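Local coordinates for ofchtiv-g5 (Ostrinia furnacalis, PDB 6JM8), which probably hydrolyses chitin as a group IV insect chitinase of glycosyl hydrolase family 18, here with a chain of five linked N-acetylglucosamine units in its cleft, at residues Y10-T15 / L36-I41; V80-W85 / D119-D124; T192-G197 / G204-L209. One frame throughout, in Å; residues are numbered along the deposited sequence.

Interaction 1. Residues Y10-T15 / L36-I41; sequences YGTWAT and LVYAFI. With NAG (2-acetamido-2-deoxy-beta-D-glucopyranose), chain B.
T12 meets the strand 36-41 with both branches of its side chain. Its methyl CG2 sits over the middle of the Y38 ring, 3.3 Å from the centroid and 9° off the normal, a CH-pi contact in which the two side chains cross at about a right angle. The hydroxyl branch, lodged between the backbone N and the carbonyl carbon (chi1 52°), turns to the backbone instead: T12 OG1 donates to A39 O over 2.8 Å. The same oxygen takes T12 N at 3.2 Å, almost in line with the carbonyl, so two donors of one residue grip A39 O where the parallel pairing of Y10 with Y38 and G11 with A39 runs out. That pairing rests on Y10 N to V37 O at 3.0 Å and A39 N to Y10 O at 3.2 Å.

W13 lies between G11 CA on one face and the chain B sugar on the other, where its CD1 comes within 3.6 Å of C5. Its far edge, at CH2, is 4.0 Å from F40 CE2. F40 follows a cis peptide bond, a feature known from other family 18 chitinases; A39 CB lies over one face of its ring, and W345 also meets it. Further out, D57 holds the hydroxyl of Y38 and F23 that of Y10. Helix 62-67 packs on the Y10 side through F66, and strand 77-83 flanks V37 and F40 through A81.

Interaction 2. Residues V80-W85 / D119-D124; sequences VAVGGW and DGLDVD. With NAG (2-acetamido-2-deoxy-beta-D-glucopyranose), chain C; NAG (2-acetamido-2-deoxy-beta-D-glucopyranose), chain D; NAG (2-acetamido-2-deoxy-beta-D-glucopyranose), chain E.
V80 to G83 run beside L121 to D124 as parallel neighbours, V80 opposite L121 and G83 opposite D124, with axes 4.6 Å apart and a 28° angle between them. They are consecutive strands of the family 18 TIM barrel, and D119-D124 carries the DxxDxD part of the family's DxxDxDxE signature. A ladder alternates between the strands: V80 N to G120 O, D122 N to V80 O, V82 N to D122 O and D124 N to V82 O. The last rung, G84 N to D124 O, is short at 2.7 Å and nearly straight at 178°. It continues the pairing past G83, whose backbone angles and closeness to D124 O leave no place for a side chain.

On the helix-facing side, L121 CD1 lies 3.8 Å from CG1 of V80 and is about as near to CG1 of V82. F105 and I113 of helix 99-115 cover this group. Toward the barrel interior strand 120-124 presents acids: D122, with CG anti to its N (chi1 -175°), sends its carboxylate past A81 CB, and OD1 is held by T162 OG1. D124 lies on the same side and also reaches the methyl of A81, its OD2 3.8 Å from CB. OD2 of D124 approaches the acetamide methyl C8 of the chain D sugar at 3.2 Å.

Beyond the strand end W85 lays one ring face under the chain C sugar, whose N2 is 3.5 Å above the plane. The backbone of the same residue donates W85 N to O3 of the chain D sugar over 3.0 Å.

Interaction 3. Residues T192-G197 / G204-L209; sequences TYDMHG and GHNAPL. With NAG (2-acetamido-2-deoxy-beta-D-glucopyranose), chain C; NAG (2-acetamido-2-deoxy-beta-D-glucopyranose), chain F; NAG (2-acetamido-2-deoxy-beta-D-glucopyranose), chain D.
D194 and N206 lie side by side and point the same way, with their carboxylate and amide planes 37° apart. D194 N donates to N206 OD1 at 2.9 Å, approaching from above the amide plane and not along a lone pair. From D194 CB outward the surroundings change from sugar to protein and back. CB faces the chain F sugar, 3.6 Å from its O3. CG, placed beside the backbone N (chi1 -58°), comes in the plane of the Y193 ring at its edge. OD1 turns toward the protein: it forms a salt bridge with R252 and a hydrogen bond with Y250, and it passes N206 OD1 at 3.4 Å, two acceptors with no bond between them. OD2 turns to the glycan, accepting from O6 of the chain D sugar at 2.8 Å, while O5 of the chain C sugar is 3.1 Å away from it.

Y193, D194 and G197 belong to the MxYDxxG motif of family 18 chitinases, on the loop that follows barrel strand 187-191. The backbone behind this aspartate is tied to 204-209: M195 N donates to N206 O at 2.8 Å, and H196 N reaches H205 O in a weak bond. The acetamide N2 of the chain F sugar also gives a weak bond to D194 O.

M195 crosses P208, its CG 3.7 Å from the proline CD. H196 packs its CB against G204, and its ring edge faces H205 O in plane, with CD2 3.4 Å from that oxygen; ND1 is held by D200. A water donates to G204 O and, weakly, to H196 O, bridging the two backbones.

Overall arrangement
All three contacts are buried, but they differ in what holds them. Interactions 1 and 2 are neighbouring parts of the barrel: strands 35-43 and 77-83 pair directly, and F40 packs on D124. Both rest on parallel ladders, the first ending where a threonine bonds back to the neighbouring strand, the second carrying acids inward and aliphatic side chains outward. Interaction 3, without regular strand or helix, depends on loop backbone bonds and an asparagine side chain that takes a backbone N-H, while the aspartate turns to the sugar. One chain of five linked sugars passes all three, its chain B end at interaction 1, C, D and E beside interaction 2, and C, D and F at interaction 3.

Interaction 1. Residues Y10-T15 / L36-I41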
loop_
_atom_site.group_PDB
_atom_site.type_symbol
_atom_site.label_atom_id
_atom_site.label_comp_id
_atom_site.label_asym_id
_atom_site.label_seq_id
_atom_site.Cartn_x
_atom_site.Cartn_y
_atom_site.Cartn_z
ATOM N N TYR A 10 2.115 -8.042 2.527
ATOM C CA TYR A 10 3.079 -9.013 2.019
ATOM C C TYR A 10 2.651 -9.422 0.614
ATOM O O TYR A 10 1.656 -10.134 0.448
ATOM C CB TYR A 10 3.172 -10.223 2.951
ATOM C CG TYR A 10 4.029 -11.361 2.438
ATOM C CD1 TYR A 10 5.150 -11.119 1.651
ATOM C CD2 TYR A 10 3.718 -12.678 2.746
ATOM C CE1 TYR A 10 5.928 -12.158 1.181
ATOM C CE2 TYR A 10 4.491 -13.723 2.282
ATOM C CZ TYR A 10 5.595 -13.455 1.501
ATOM O OH TYR A 10 6.369 -14.489 1.035
ATOM N N GLY A 11 3.396 -8.964 -0.390
ATOM C CA GLY A 11 3.174 -9.404 -1.753
ATOM C C GLY A 11 3.672 -10.822 -1.941
ATOM O O GLY A 11 4.863 -11.042 -2.173
ATOM N N THR A 12 2.756 -11.791 -1.852
ATOM C CA THR A 12 3.149 -13.191 -1.729
ATOM C C THR A 12 3.907 -13.710 -2.944
ATOM O O THR A 12 4.659 -14.683 -2.816
ATOM C CB THR A 12 1.913 -14.053 -1.470
ATOM O OG1 THR A 12 0.915 -13.779 -2.460
ATOM C CG2 THR A 12 1.351 -13.738 -0.102
ATOM N N TRP A 13 3.747 -13.081 -4.110
ATOM C CA TRP A 13 4.503 -13.492 -5.287
ATOM C C TRP A 13 6.005 -13.318 -5.109
ATOM O O TRP A 13 6.773 -13.817 -5.940
ATOM C CB TRP A 13 4.033 -12.703 -6.505
ATOM C CG TRP A 13 3.987 -11.231 -6.263
ATOM C CD1 TRP A 13 4.990 -10.333 -6.481
ATOM C CD2 TRP A 13 2.881 -10.483 -5.744
ATOM N NE1 TRP A 13 4.576 -9.070 -6.136
ATOM C CE2 TRP A 13 3.285 -9.135 -5.679
ATOM C CE3 TRP A 13 1.588 -10.821 -5.334
ATOM C CZ2 TRP A 13 2.444 -8.124 -5.220
ATOM C CZ3 TRP A 13 0.753 -9.817 -4.879
ATOM C CH2 TRP A 13 1.184 -8.485 -4.826
ATOM N N ALA A 14 6.441 -12.637 -4.046
ATOM C CA ALA A 14 7.866 -12.451 -3.800
ATOM C C ALA A 14 8.588 -13.766 -3.538
ATOM O O ALA A 14 9.823 -13.799 -3.585
ATOM C CB ALA A 14 8.071 -11.497 -2.623
ATOM N N THR A 15 7.855 -14.849 -3.268
ATOM C CA THR A 15 8.505 -16.139 -3.076
ATOM C C THR A 15 9.128 -16.670 -4.359
ATOM O O THR A 15 9.987 -17.556 -4.293
ATOM C CB THR A 15 7.517 -17.167 -2.527
ATOM O OG1 THR A 15 8.194 -18.414 -2.329
ATOM C CG2 THR A 15 6.366 -17.376 -3.499
ATOM N N LEU A 36 -0.642 -8.468 9.746
ATOM C CA LEU A 36 -0.004 -8.929 8.521
ATOM C C LEU A 36 -1.081 -9.280 7.506
ATOM O O LEU A 36 -2.055 -9.961 7.841
ATOM C CB LEU A 36 0.906 -10.131 8.789
ATOM C CG LEU A 36 2.383 -9.801 9.021
ATOM C CD1 LEU A 36 3.064 -10.931 9.763
ATOM C CD2 LEU A 36 3.089 -9.519 7.698
ATOM N N VAL A 37 -0.905 -8.819 6.271
ATOM C CA VAL A 37 -1.941 -8.887 5.246
ATOM C C VAL A 37 -1.414 -9.696 4.068
ATOM O O VAL A 37 -0.384 -9.349 3.477
ATOM C CB VAL A 37 -2.387 -7.486 4.800
ATOM C CG1 VAL A 37 -3.548 -7.587 3.840
ATOM C CG2 VAL A 37 -2.780 -6.653 6.008
ATOM N N TYR A 38 -2.135 -10.761 3.722
ATOM C CA TYR A 38 -1.783 -11.651 2.619
ATOM C C TYR A 38 -2.394 -11.100 1.334
ATOM O O TYR A 38 -3.615 -11.142 1.154
ATOM C CB TYR A 38 -2.291 -13.061 2.920
ATOM C CG TYR A 38 -1.772 -14.172 2.031
ATOM C CD1 TYR A 38 -2.225 -14.320 0.725
ATOM C CD2 TYR A 38 -0.859 -15.101 2.517
ATOM C CE1 TYR A 38 -1.763 -15.345 -0.081
ATOM C CE2 TYR A 38 -0.396 -16.132 1.723
ATOM C CZ TYR A 38 -0.851 -16.249 0.425
ATOM O OH TYR A 38 -0.389 -17.268 -0.374
ATOM N N ALA A 39 -1.553 -10.589 0.441
ATOM C CA ALA A 39 -1.989 -10.024 -0.831
ATOM C C ALA A 39 -1.536 -10.927 -1.971
ATOM O O ALA A 39 -0.370 -11.335 -2.007
ATOM C CB ALA A 39 -1.418 -8.616 -1.020
ATOM N N PHE A 40 -2.444 -11.254 -2.897
ATOM C CA PHE A 40 -3.876 -10.940 -2.861
ATOM C C PHE A 40 -4.683 -12.203 -3.158
ATOM O O PHE A 40 -4.170 -13.132 -3.779
ATOM C CB PHE A 40 -4.266 -9.900 -3.920
ATOM C CG PHE A 40 -3.781 -8.507 -3.659
ATOM C CD1 PHE A 40 -4.396 -7.702 -2.713
ATOM C CD2 PHE A 40 -2.757 -7.973 -4.424
ATOM C CE1 PHE A 40 -3.963 -6.408 -2.505
ATOM C CE2 PHE A 40 -2.323 -6.686 -4.221
ATOM C CZ PHE A 40 -2.925 -5.900 -3.261
ATOM N N ILE A 41 -5.947 -12.227 -2.750
ATOM C CA ILE A 41 -6.928 -13.108 -3.354
ATOM C C ILE A 41 -7.789 -12.279 -4.300
ATOM O O ILE A 41 -7.729 -11.051 -4.317
ATOM C CB ILE A 41 -7.795 -13.846 -2.302
ATOM C CG1 ILE A 41 -8.579 -12.852 -1.446
ATOM C CG2 ILE A 41 -6.941 -14.776 -1.452
ATOM C CD1 ILE A 41 -9.720 -13.484 -0.672
HETATM C C1 NAG B . 2.264 -8.146 -9.386
HETATM C C2 NAG B . 1.511 -9.402 -9.805
HETATM C C3 NAG B . 2.372 -10.645 -9.617
HETATM C C4 NAG B . 3.750 -10.454 -10.237
HETATM C C5 NAG B . 4.371 -9.135 -9.795
HETATM C C6 NAG B . 5.715 -8.907 -10.476
HETATM C C7 NAG B . -0.852 -9.918 -9.602
HETATM C C8 NAG B . -1.958 -10.273 -8.654
HETATM N N2 NAG B . 0.287 -9.525 -9.036
HETATM O O3 NAG B . 1.726 -11.770 -10.224
HETATM O O4 NAG B . 4.603 -11.537 -9.851
HETATM O O5 NAG B . 3.488 -8.062 -10.115
HETATM O O6 NAG B . 6.326 -7.727 -9.944
HETATM O O7 NAG B . -0.987 -9.986 -10.812
#

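Interaction 2. Residues V80-W85 / D119-D124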
loop_
_atom_site.group_PDB
_atom_site.type_symbol
_atom_site.label_atom_id
_atom_site.label_comp_id
_atom_site.label_asym_id
_atom_site.label_seq_id
_atom_site.Cartn_x
_atom_site.Cartn_y
_atom_site.Cartn_z
ATOM N N VAL A 80 -6.387 -11.423 5.093
ATOM C CA VAL A 80 -6.260 -11.688 3.667
ATOM C C VAL A 80 -6.851 -10.501 2.920
ATOM O O VAL A 80 -7.872 -9.938 3.330
ATOM C CB VAL A 80 -6.937 -13.016 3.260
ATOM C CG1 VAL A 80 -8.455 -12.935 3.387
ATOM C CG2 VAL A 80 -6.526 -13.411 1.848
ATOM N N ALA A 81 -6.184 -10.094 1.845
ATOM C CA ALA A 81 -6.585 -8.932 1.067
ATOM C C ALA A 81 -7.143 -9.385 -0.273
ATOM O O ALA A 81 -6.495 -10.153 -0.992
ATOM C CB ALA A 81 -5.410 -7.975 0.853
ATOM N N VAL A 82 -8.341 -8.911 -0.604
ATOM C CA VAL A 82 -8.995 -9.220 -1.870
ATOM C C VAL A 82 -8.923 -7.987 -2.759
ATOM O O VAL A 82 -9.182 -6.864 -2.305
ATOM C CB VAL A 82 -10.449 -9.681 -1.664
ATOM C CG1 VAL A 82 -11.269 -8.621 -0.936
ATOM C CG2 VAL A 82 -11.087 -10.037 -2.999
ATOM N N GLY A 83 -8.554 -8.192 -4.019
ATOM C CA GLY A 83 -8.477 -7.090 -4.952
ATOM C C GLY A 83 -7.066 -6.707 -5.337
ATOM O O GLY A 83 -6.259 -7.558 -5.721
ATOM N N GLY A 84 -6.756 -5.423 -5.231
ATOM C CA GLY A 84 -5.483 -4.923 -5.700
ATOM C C GLY A 84 -5.570 -4.428 -7.126
ATOM O O GLY A 84 -6.599 -4.521 -7.803
ATOM N N TRP A 85 -4.439 -3.898 -7.595
ATOM C CA TRP A 85 -4.406 -3.218 -8.885
ATOM C C TRP A 85 -4.749 -4.169 -10.027
ATOM O O TRP A 85 -5.660 -3.905 -10.820
ATOM C CB TRP A 85 -3.030 -2.588 -9.102
ATOM C CG TRP A 85 -2.917 -1.843 -10.387
ATOM C CD1 TRP A 85 -2.246 -2.238 -11.509
ATOM C CD2 TRP A 85 -3.495 -0.571 -10.691
ATOM N NE1 TRP A 85 -2.370 -1.288 -12.491
ATOM C CE2 TRP A 85 -3.132 -0.255 -12.015
ATOM C CE3 TRP A 85 -4.283 0.333 -9.971
ATOM C CZ2 TRP A 85 -3.530 0.927 -12.635
ATOM C CZ3 TRP A 85 -4.677 1.505 -10.587
ATOM C CH2 TRP A 85 -4.301 1.792 -11.907
ATOM N N ASP A 119 -7.686 -13.805 10.395
ATOM C CA ASP A 119 -8.417 -13.019 11.378
ATOM C C ASP A 119 -9.272 -11.925 10.756
ATOM O O ASP A 119 -9.911 -11.169 11.495
ATOM C CB ASP A 119 -7.449 -12.398 12.389
ATOM C CG ASP A 119 -6.651 -13.437 13.146
ATOM O OD1 ASP A 119 -7.263 -14.264 13.856
ATOM O OD2 ASP A 119 -5.409 -13.422 13.030
ATOM N N GLY A 120 -9.299 -11.808 9.434
ATOM C CA GLY A 120 -10.146 -10.807 8.820
ATOM C C GLY A 120 -9.847 -10.625 7.350
ATOM O O GLY A 120 -9.012 -11.318 6.760
ATOM N N LEU A 121 -10.552 -9.652 6.770
ATOM C CA LEU A 121 -10.516 -9.377 5.342
ATOM C C LEU A 121 -10.174 -7.914 5.108
ATOM O O LEU A 121 -10.766 -7.024 5.728
ATOM C CB LEU A 121 -11.862 -9.711 4.687
ATOM C CG LEU A 121 -11.997 -9.445 3.188
ATOM C CD1 LEU A 121 -11.121 -10.401 2.396
ATOM C CD2 LEU A 121 -13.453 -9.559 2.753
ATOM N N ASP A 122 -9.220 -7.674 4.215
ATOM C CA ASP A 122 -8.883 -6.335 3.750
ATOM C C ASP A 122 -9.410 -6.186 2.327
ATOM O O ASP A 122 -8.977 -6.911 1.424
ATOM C CB ASP A 122 -7.372 -6.114 3.806
ATOM C CG ASP A 122 -6.970 -4.699 3.447
ATOM O OD1 ASP A 122 -7.395 -3.755 4.145
ATOM O OD2 ASP A 122 -6.213 -4.537 2.465
ATOM N N VAL A 123 -10.356 -5.272 2.131
ATOM C CA VAL A 123 -10.993 -5.077 0.833
ATOM C C VAL A 123 -10.213 -4.009 0.077
ATOM O O VAL A 123 -10.204 -2.840 0.472
ATOM C CB VAL A 123 -12.468 -4.687 0.974
ATOM C CG1 VAL A 123 -13.084 -4.472 -0.398
ATOM C CG2 VAL A 123 -13.225 -5.746 1.750
ATOM N N ASP A 124 -9.552 -4.409 -1.009
ATOM C CA ASP A 124 -8.736 -3.476 -1.775
ATOM C C ASP A 124 -9.268 -3.349 -3.195
ATOM O O ASP A 124 -8.572 -3.656 -4.163
ATOM C CB ASP A 124 -7.268 -3.913 -1.796
ATOM C CG ASP A 124 -6.669 -3.948 -0.422
ATOM O OD1 ASP A 124 -7.383 -3.588 0.523
ATOM O OD2 ASP A 124 -5.491 -4.340 -0.274
HETATM C C1 NAG C . -1.747 3.289 -8.690
HETATM C C2 NAG C . -0.788 2.137 -8.923
HETATM C C3 NAG C . -1.231 0.891 -8.144
HETATM C C4 NAG C . -1.532 1.205 -6.682
HETATM C C5 NAG C . -2.447 2.427 -6.597
HETATM C C6 NAG C . -2.723 2.910 -5.190
HETATM C C7 NAG C . 0.462 1.593 -10.984
HETATM C C8 NAG C . 0.363 1.311 -12.455
HETATM N N2 NAG C . -0.686 1.854 -10.348
HETATM O O3 NAG C . -0.187 -0.074 -8.188
HETATM O O4 NAG C . -2.150 0.063 -6.084
HETATM O O5 NAG C . -1.874 3.532 -7.308
HETATM O O6 NAG C . -3.736 3.903 -5.225
HETATM O O7 NAG C . 1.538 1.593 -10.400
HETATM C C1 NAG D . -1.758 -0.265 -4.706
HETATM C C2 NAG D . -2.130 -1.747 -4.365
HETATM C C3 NAG D . -1.213 -2.749 -5.083
HETATM C C4 NAG D . 0.057 -2.094 -5.592
HETATM C C5 NAG D . 0.587 -1.105 -4.568
HETATM C C6 NAG D . 1.898 -0.520 -5.029
HETATM C C7 NAG D . -3.234 -2.055 -2.185
HETATM C C8 NAG D . -3.032 -2.329 -0.729
HETATM N N2 NAG D . -2.124 -1.987 -2.928
HETATM O O3 NAG D . -1.891 -3.394 -6.154
HETATM O O4 NAG D . 1.068 -3.083 -5.725
HETATM O O5 NAG D . -0.326 -0.011 -4.401
HETATM O O6 NAG D . 1.659 0.530 -5.955
HETATM O O7 NAG D . -4.350 -1.882 -2.663
HETATM C C1 NAG E . 1.036 -3.741 -6.983
HETATM C C2 NAG E . 2.472 -4.174 -7.277
HETATM C C3 NAG E . 2.531 -5.055 -8.542
HETATM C C4 NAG E . 1.501 -6.170 -8.440
HETATM C C5 NAG E . 0.138 -5.550 -8.191
HETATM C C6 NAG E . -0.974 -6.560 -8.098
HETATM C C7 NAG E . 4.373 -2.747 -6.657
HETATM C C8 NAG E . 4.709 -3.783 -5.633
HETATM N N2 NAG E . 3.305 -2.992 -7.424
HETATM O O3 NAG E . 3.843 -5.581 -8.724
HETATM O O4 NAG E . 1.428 -6.994 -9.590
HETATM O O5 NAG E . 0.187 -4.875 -6.939
HETATM O O6 NAG E . -2.203 -5.873 -8.004
HETATM O O7 NAG E . 5.053 -1.738 -6.804
#

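Interaction 3. Residues T192-G197 / G204-L209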
loop_
_atom_site.group_PDB
_atom_site.type_symbol
_atom_site.label_atom_id
_atom_site.label_comp_id
_atom_site.label_asym_id
_atom_site.label_seq_id
_atom_site.Cartn_x
_atom_site.Cartn_y
_atom_site.Cartn_z
ATOM N N THR A 192 -1.276 6.419 0.833
ATOM C CA THR A 192 -0.592 7.701 0.664
ATOM C C THR A 192 0.780 7.498 0.018
ATOM O O THR A 192 1.834 7.797 0.581
ATOM C CB THR A 192 -0.479 8.423 2.003
ATOM O OG1 THR A 192 -0.256 7.469 3.048
ATOM C CG2 THR A 192 -1.758 9.191 2.295
ATOM N N TYR A 193 0.733 6.961 -1.195
ATOM C CA TYR A 193 1.900 6.812 -2.053
ATOM C C TYR A 193 1.390 6.741 -3.486
ATOM O O TYR A 193 0.192 6.893 -3.741
ATOM C CB TYR A 193 2.733 5.587 -1.661
ATOM C CG TYR A 193 1.923 4.361 -1.300
ATOM C CD1 TYR A 193 1.249 3.639 -2.276
ATOM C CD2 TYR A 193 1.839 3.921 0.015
ATOM C CE1 TYR A 193 0.513 2.516 -1.954
ATOM C CE2 TYR A 193 1.103 2.797 0.346
ATOM C CZ TYR A 193 0.443 2.099 -0.642
ATOM O OH TYR A 193 -0.292 0.982 -0.325
ATOM N N ASP A 194 2.308 6.512 -4.425
ATOM C CA ASP A 194 2.003 6.613 -5.853
ATOM C C ASP A 194 1.432 7.985 -6.199
ATOM O O ASP A 194 0.579 8.109 -7.081
ATOM C CB ASP A 194 1.044 5.508 -6.311
ATOM C CG ASP A 194 1.588 4.120 -6.052
ATOM O OD1 ASP A 194 2.818 3.931 -6.145
ATOM O OD2 ASP A 194 0.781 3.217 -5.750
ATOM N N MET A 195 1.889 9.023 -5.489
ATOM C CA MET A 195 1.425 10.378 -5.767
ATOM C C MET A 195 1.841 10.817 -7.162
ATOM O O MET A 195 1.062 11.455 -7.880
ATOM C CB MET A 195 1.973 11.345 -4.719
ATOM C CG MET A 195 1.545 11.026 -3.300
ATOM S SD MET A 195 -0.158 11.514 -2.989
ATOM C CE MET A 195 -0.400 10.846 -1.348
ATOM N N HIS A 196 3.068 10.494 -7.554
ATOM C CA HIS A 196 3.543 10.695 -8.911
ATOM C C HIS A 196 4.291 9.445 -9.344
ATOM O O HIS A 196 4.603 8.569 -8.534
ATOM C CB HIS A 196 4.431 11.936 -9.018
ATOM C CG HIS A 196 3.748 13.192 -8.580
ATOM N ND1 HIS A 196 2.860 13.872 -9.384
ATOM C CD2 HIS A 196 3.802 13.875 -7.414
ATOM C CE1 HIS A 196 2.406 14.929 -8.737
ATOM N NE2 HIS A 196 2.960 14.953 -7.538
ATOM N N GLY A 197 4.575 9.366 -10.636
ATOM C CA GLY A 197 5.213 8.175 -11.161
ATOM C C GLY A 197 5.457 8.311 -12.644
ATOM O O GLY A 197 5.160 9.339 -13.261
ATOM N N GLY A 204 8.491 13.471 -10.335
ATOM C CA GLY A 204 7.750 13.843 -9.145
ATOM C C GLY A 204 7.953 12.780 -8.093
ATOM O O GLY A 204 8.405 11.669 -8.382
ATOM N N HIS A 205 7.608 13.133 -6.861
ATOM C CA HIS A 205 7.878 12.259 -5.730
ATOM C C HIS A 205 6.782 11.218 -5.563
ATOM O O HIS A 205 5.598 11.493 -5.776
ATOM C CB HIS A 205 8.032 13.066 -4.444
ATOM C CG HIS A 205 9.201 13.996 -4.462
ATOM N ND1 HIS A 205 10.488 13.565 -4.702
ATOM C CD2 HIS A 205 9.278 15.336 -4.291
ATOM C CE1 HIS A 205 11.309 14.600 -4.668
ATOM N NE2 HIS A 205 10.600 15.685 -4.418
ATOM N N ASN A 206 7.201 10.013 -5.173
ATOM C CA ASN A 206 6.263 8.921 -4.946
ATOM C C ASN A 206 5.362 9.206 -3.751
ATOM O O ASN A 206 4.150 8.967 -3.811
ATOM C CB ASN A 206 7.038 7.618 -4.748
ATOM C CG ASN A 206 6.135 6.418 -4.571
ATOM O OD1 ASN A 206 5.062 6.342 -5.166
ATOM N ND2 ASN A 206 6.572 5.463 -3.756
ATOM N N ALA A 207 5.930 9.722 -2.661
ATOM C CA ALA A 207 5.176 10.006 -1.438
ATOM C C ALA A 207 5.712 11.268 -0.776
ATOM O O ALA A 207 6.246 11.228 0.340
ATOM C CB ALA A 207 5.237 8.819 -0.475
ATOM N N PRO A 208 5.561 12.422 -1.426
ATOM C CA PRO A 208 5.979 13.672 -0.786
ATOM C C PRO A 208 5.074 13.990 0.392
ATOM O O PRO A 208 3.853 13.833 0.321
ATOM C CB PRO A 208 5.835 14.708 -1.905
ATOM C CG PRO A 208 4.722 14.176 -2.738
ATOM C CD PRO A 208 4.852 12.671 -2.696
ATOM N N LEU A 209 5.689 14.419 1.494
ATOM C CA LEU A 209 4.910 14.773 2.674
ATOM C C LEU A 209 4.195 16.102 2.478
ATOM O O LEU A 209 3.006 16.230 2.796
ATOM C CB LEU A 209 5.818 14.828 3.901
ATOM C CG LEU A 209 5.129 14.882 5.265
ATOM C CD1 LEU A 209 3.958 13.915 5.317
ATOM C CD2 LEU A 209 6.135 14.567 6.358
HETATM C C1 NAG C . -1.747 3.289 -8.690
HETATM C C2 NAG C . -0.788 2.137 -8.923
HETATM C C3 NAG C . -1.231 0.891 -8.144
HETATM C C4 NAG C . -1.532 1.205 -6.682
HETATM C C5 NAG C . -2.447 2.427 -6.597
HETATM C C6 NAG C . -2.723 2.910 -5.190
HETATM C C7 NAG C . 0.462 1.593 -10.984
HETATM C C8 NAG C . 0.363 1.311 -12.455
HETATM N N2 NAG C . -0.686 1.854 -10.348
HETATM O O3 NAG C . -0.187 -0.074 -8.188
HETATM O O4 NAG C . -2.150 0.063 -6.084
HETATM O O5 NAG C . -1.874 3.532 -7.308
HETATM O O6 NAG C . -3.736 3.903 -5.225
HETATM O O7 NAG C . 1.538 1.593 -10.400
HETATM C C1 NAG F . -2.239 8.142 -10.520
HETATM C C2 NAG F . -2.584 7.780 -9.074
HETATM C C3 NAG F . -1.873 6.486 -8.682
HETATM C C4 NAG F . -2.096 5.376 -9.706
HETATM C C5 NAG F . -1.862 5.849 -11.154
HETATM C C6 NAG F . -2.276 4.856 -12.239
HETATM C C7 NAG F . -3.128 9.445 -7.350
HETATM C C8 NAG F . -2.599 10.545 -6.468
HETATM N N2 NAG F . -2.233 8.849 -8.149
HETATM O O1 NAG F . -2.999 9.237 -10.897
HETATM O O3 NAG F . -2.354 6.088 -7.408
HETATM O O4 NAG F . -1.145 4.371 -9.393
HETATM O O5 NAG F . -2.593 7.050 -11.395
HETATM O O6 NAG F . -1.534 5.012 -13.438
HETATM O O7 NAG F . -4.304 9.101 -7.317
HETATM C C1 NAG D . -1.758 -0.265 -4.706
HETATM C C2 NAG D . -2.130 -1.747 -4.365
HETATM C C3 NAG D . -1.213 -2.749 -5.083
HETATM C C4 NAG D . 0.057 -2.094 -5.592
HETATM C C5 NAG D . 0.587 -1.105 -4.568
HETATM C C6 NAG D . 1.898 -0.520 -5.029
HETATM C C7 NAG D . -3.234 -2.055 -2.185
HETATM C C8 NAG D . -3.032 -2.329 -0.729
HETATM N N2 NAG D . -2.124 -1.987 -2.928
HETATM O O3 NAG D . -1.891 -3.394 -6.154
HETATM O O4 NAG D . 1.068 -3.083 -5.725
HETATM O O5 NAG D . -0.326 -0.011 -4.401
HETATM O O6 NAG D . 1.659 0.530 -5.955
HETATM O O7 NAG D . -4.350 -1.882 -2.663
HETATM O O HOH W 1 7.637 9.066 -8.110
#